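PDB 6ZYL: uncharacterized protein from Streptomyces malaysiense, which catalyses beta-hydroxylation of thioholgamide as the non-heme monooxygenase ThoJ, probably depending on iron and 2-oxoglutarate. Local coordinates for residues L53-T58 with A83-R88. Sequence-based numbering, arbitrary orientation.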
loop_
_atom_site.group_PDB
_atom_site.type_symbol
_atom_site.label_atom_id
_atom_site.label_comp_id
_atom_site.label_asym_id
_atom_site.label_seq_id
_atom_site.Cartn_x
_atom_site.Cartn_y
_atom_site.Cartn_z
ATOM N N LEU A 53 -0.141 8.689 13.315
ATOM C CA LEU A 53 0.088 7.444 14.041
ATOM C C LEU A 53 -0.833 7.339 15.249
ATOM O O LEU A 53 -1.378 6.266 15.533
ATOM C CB LEU A 53 1.551 7.350 14.471
ATOM C CG LEU A 53 1.934 6.114 15.287
ATOM C CD1 LEU A 53 1.668 4.841 14.500
ATOM C CD2 LEU A 53 3.395 6.186 15.716
ATOM N N ALA A 54 -1.017 8.444 15.976
ATOM C CA ALA A 54 -1.926 8.433 17.118
ATOM C C ALA A 54 -3.353 8.128 16.677
ATOM O O ALA A 54 -4.057 7.343 17.323
ATOM C CB ALA A 54 -1.866 9.772 17.852
ATOM N N GLU A 55 -3.796 8.743 15.580
ATOM C CA GLU A 55 -5.140 8.480 15.075
ATOM C C GLU A 55 -5.265 7.048 14.568
ATOM O O GLU A 55 -6.315 6.416 14.731
ATOM C CB GLU A 55 -5.479 9.480 13.971
ATOM C CG GLU A 55 -5.495 10.921 14.454
ATOM C CD GLU A 55 -5.677 11.923 13.331
ATOM O OE1 GLU A 55 -5.958 11.503 12.190
ATOM O OE2 GLU A 55 -5.541 13.137 13.595
ATOM N N CYS A 56 -4.212 6.504 14.009
ATOM C CA CYS A 56 -4.232 5.145 13.557
ATOM C C CYS A 56 -4.389 4.182 14.717
ATOM O O CYS A 56 -5.119 3.273 14.651
ATOM C CB CYS A 56 -2.986 4.840 12.760
ATOM S SG CYS A 56 -2.664 3.160 12.399
ATOM N N GLN A 57 -3.668 4.436 15.776
ATOM C CA GLN A 57 -3.725 3.626 16.975
ATOM C C GLN A 57 -5.105 3.711 17.650
ATOM O O GLN A 57 -5.612 2.757 18.106
ATOM C CB GLN A 57 -2.553 3.905 17.895
ATOM C CG GLN A 57 -1.258 3.378 17.343
ATOM C CD GLN A 57 -0.059 3.685 18.189
ATOM O OE1 GLN A 57 0.061 4.739 18.731
ATOM N NE2 GLN A 57 0.825 2.735 18.312
ATOM N N THR A 58 -5.687 4.877 17.644
ATOM C CA THR A 58 -7.009 5.069 18.147
ATOM C C THR A 58 -8.003 4.254 17.301
ATOM O O THR A 58 -8.833 3.610 17.811
ATOM C CB THR A 58 -7.396 6.554 18.173
ATOM O OG1 THR A 58 -6.646 7.223 19.160
ATOM C CG2 THR A 58 -8.841 6.723 18.484
ATOM N N ALA A 83 -11.955 5.373 7.751
ATOM C CA ALA A 83 -11.156 6.070 8.751
ATOM C C ALA A 83 -10.693 7.414 8.205
ATOM O O ALA A 83 -10.073 7.477 7.137
ATOM C CB ALA A 83 -9.949 5.227 9.171
ATOM N N SER A 84 -10.979 8.480 8.953
ATOM C CA SER A 84 -10.649 9.822 8.485
ATOM C C SER A 84 -9.144 10.006 8.324
ATOM O O SER A 84 -8.692 10.690 7.399
ATOM C CB SER A 84 -11.213 10.863 9.450
ATOM O OG SER A 84 -12.630 10.883 9.403
ATOM N N TRP A 85 -8.349 9.408 9.217
ATOM C CA TRP A 85 -6.901 9.573 9.121
ATOM C C TRP A 85 -6.363 8.951 7.837
ATOM O O TRP A 85 -5.470 9.514 7.193
ATOM C CB TRP A 85 -6.210 8.966 10.345
ATOM C CG TRP A 85 -6.282 7.471 10.429
ATOM C CD1 TRP A 85 -7.201 6.735 11.114
ATOM C CD2 TRP A 85 -5.394 6.530 9.812
ATOM N NE1 TRP A 85 -6.946 5.395 10.960
ATOM C CE2 TRP A 85 -5.842 5.242 10.163
ATOM C CE3 TRP A 85 -4.266 6.652 8.993
ATOM C CZ2 TRP A 85 -5.204 4.084 9.726
ATOM C CZ3 TRP A 85 -3.634 5.501 8.558
ATOM C CH2 TRP A 85 -4.104 4.233 8.929
ATOM N N ALA A 86 -6.901 7.793 7.443
ATOM C CA ALA A 86 -6.478 7.170 6.194
ATOM C C ALA A 86 -7.006 7.944 4.993
ATOM O O ALA A 86 -6.286 8.143 4.008
ATOM C CB ALA A 86 -6.946 5.717 6.146
ATOM N N ASP A 87 -8.263 8.387 5.056
ATOM C CA ASP A 87 -8.806 9.218 3.988
ATOM C C ASP A 87 -7.940 10.450 3.763
ATOM O O ASP A 87 -7.699 10.850 2.618
ATOM C CB ASP A 87 -10.241 9.626 4.322
ATOM C CG ASP A 87 -10.752 10.746 3.433
ATOM O OD1 ASP A 87 -11.214 10.451 2.310
ATOM O OD2 ASP A 87 -10.689 11.919 3.856
ATOM N N ARG A 88 -7.456 11.061 4.846
ATOM C CA ARG A 88 -6.672 12.285 4.719
ATOM C C ARG A 88 -5.347 12.027 4.013
ATOM O O ARG A 88 -4.927 12.820 3.162
ATOM C CB ARG A 88 -6.434 12.895 6.100
ATOM C CG ARG A 88 -5.752 14.255 6.082
ATOM C CD ARG A 88 -5.618 14.831 7.494
ATOM N NE ARG A 88 -4.726 14.042 8.340
ATOM C CZ ARG A 88 -5.124 13.302 9.370
ATOM N NH1 ARG A 88 -6.410 13.244 9.699
ATOM N NH2 ARG A 88 -4.235 12.619 10.078
#
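Two helices packed side by side against the main sheet of a PhyH-family fold meet here through Glu55 and Cys56 on one and Trp85 and Arg88 on the other, an example of an indole laid against the neighbouring helix with a salt bridge alongside. The axes of the two segments approach to 9.6 Å, their directions 139° apart, nearer antiparallel than parallel. Placing Trp85 CG between its own backbone N and carbonyl carbon (chi1 69°) turns one face of the indole onto Glu55 C and Cys56 CA. Cys56 CB makes a CH-pi contact 3.9 Å from the centroid of the six-membered ring, while its SG reaches past obliquely, 3.8 Å from Trp85 CZ2. Ala86 CB, from the same helix as the indole, sits over the rim of the opposite face. Beside this apolar layer, Glu55 extends so that OE1 accepts from both Arg88 NH2 at 2.9 Å and Arg88 NH1 at 3.1 Å. The carboxylate and guanidinium planes are 86° apart: NH1 uses the syn lone pair of OE1, whereas NH2 comes from above the carboxylate plane. Gln51 binds OE2. Around helices 46-66 and 84-90, Tyr59 and Phe232 meet the indole edge-to-face, and Leu114 of strand 107-117 touches both Cys56 and Trp85, joining the two helices to the sheet.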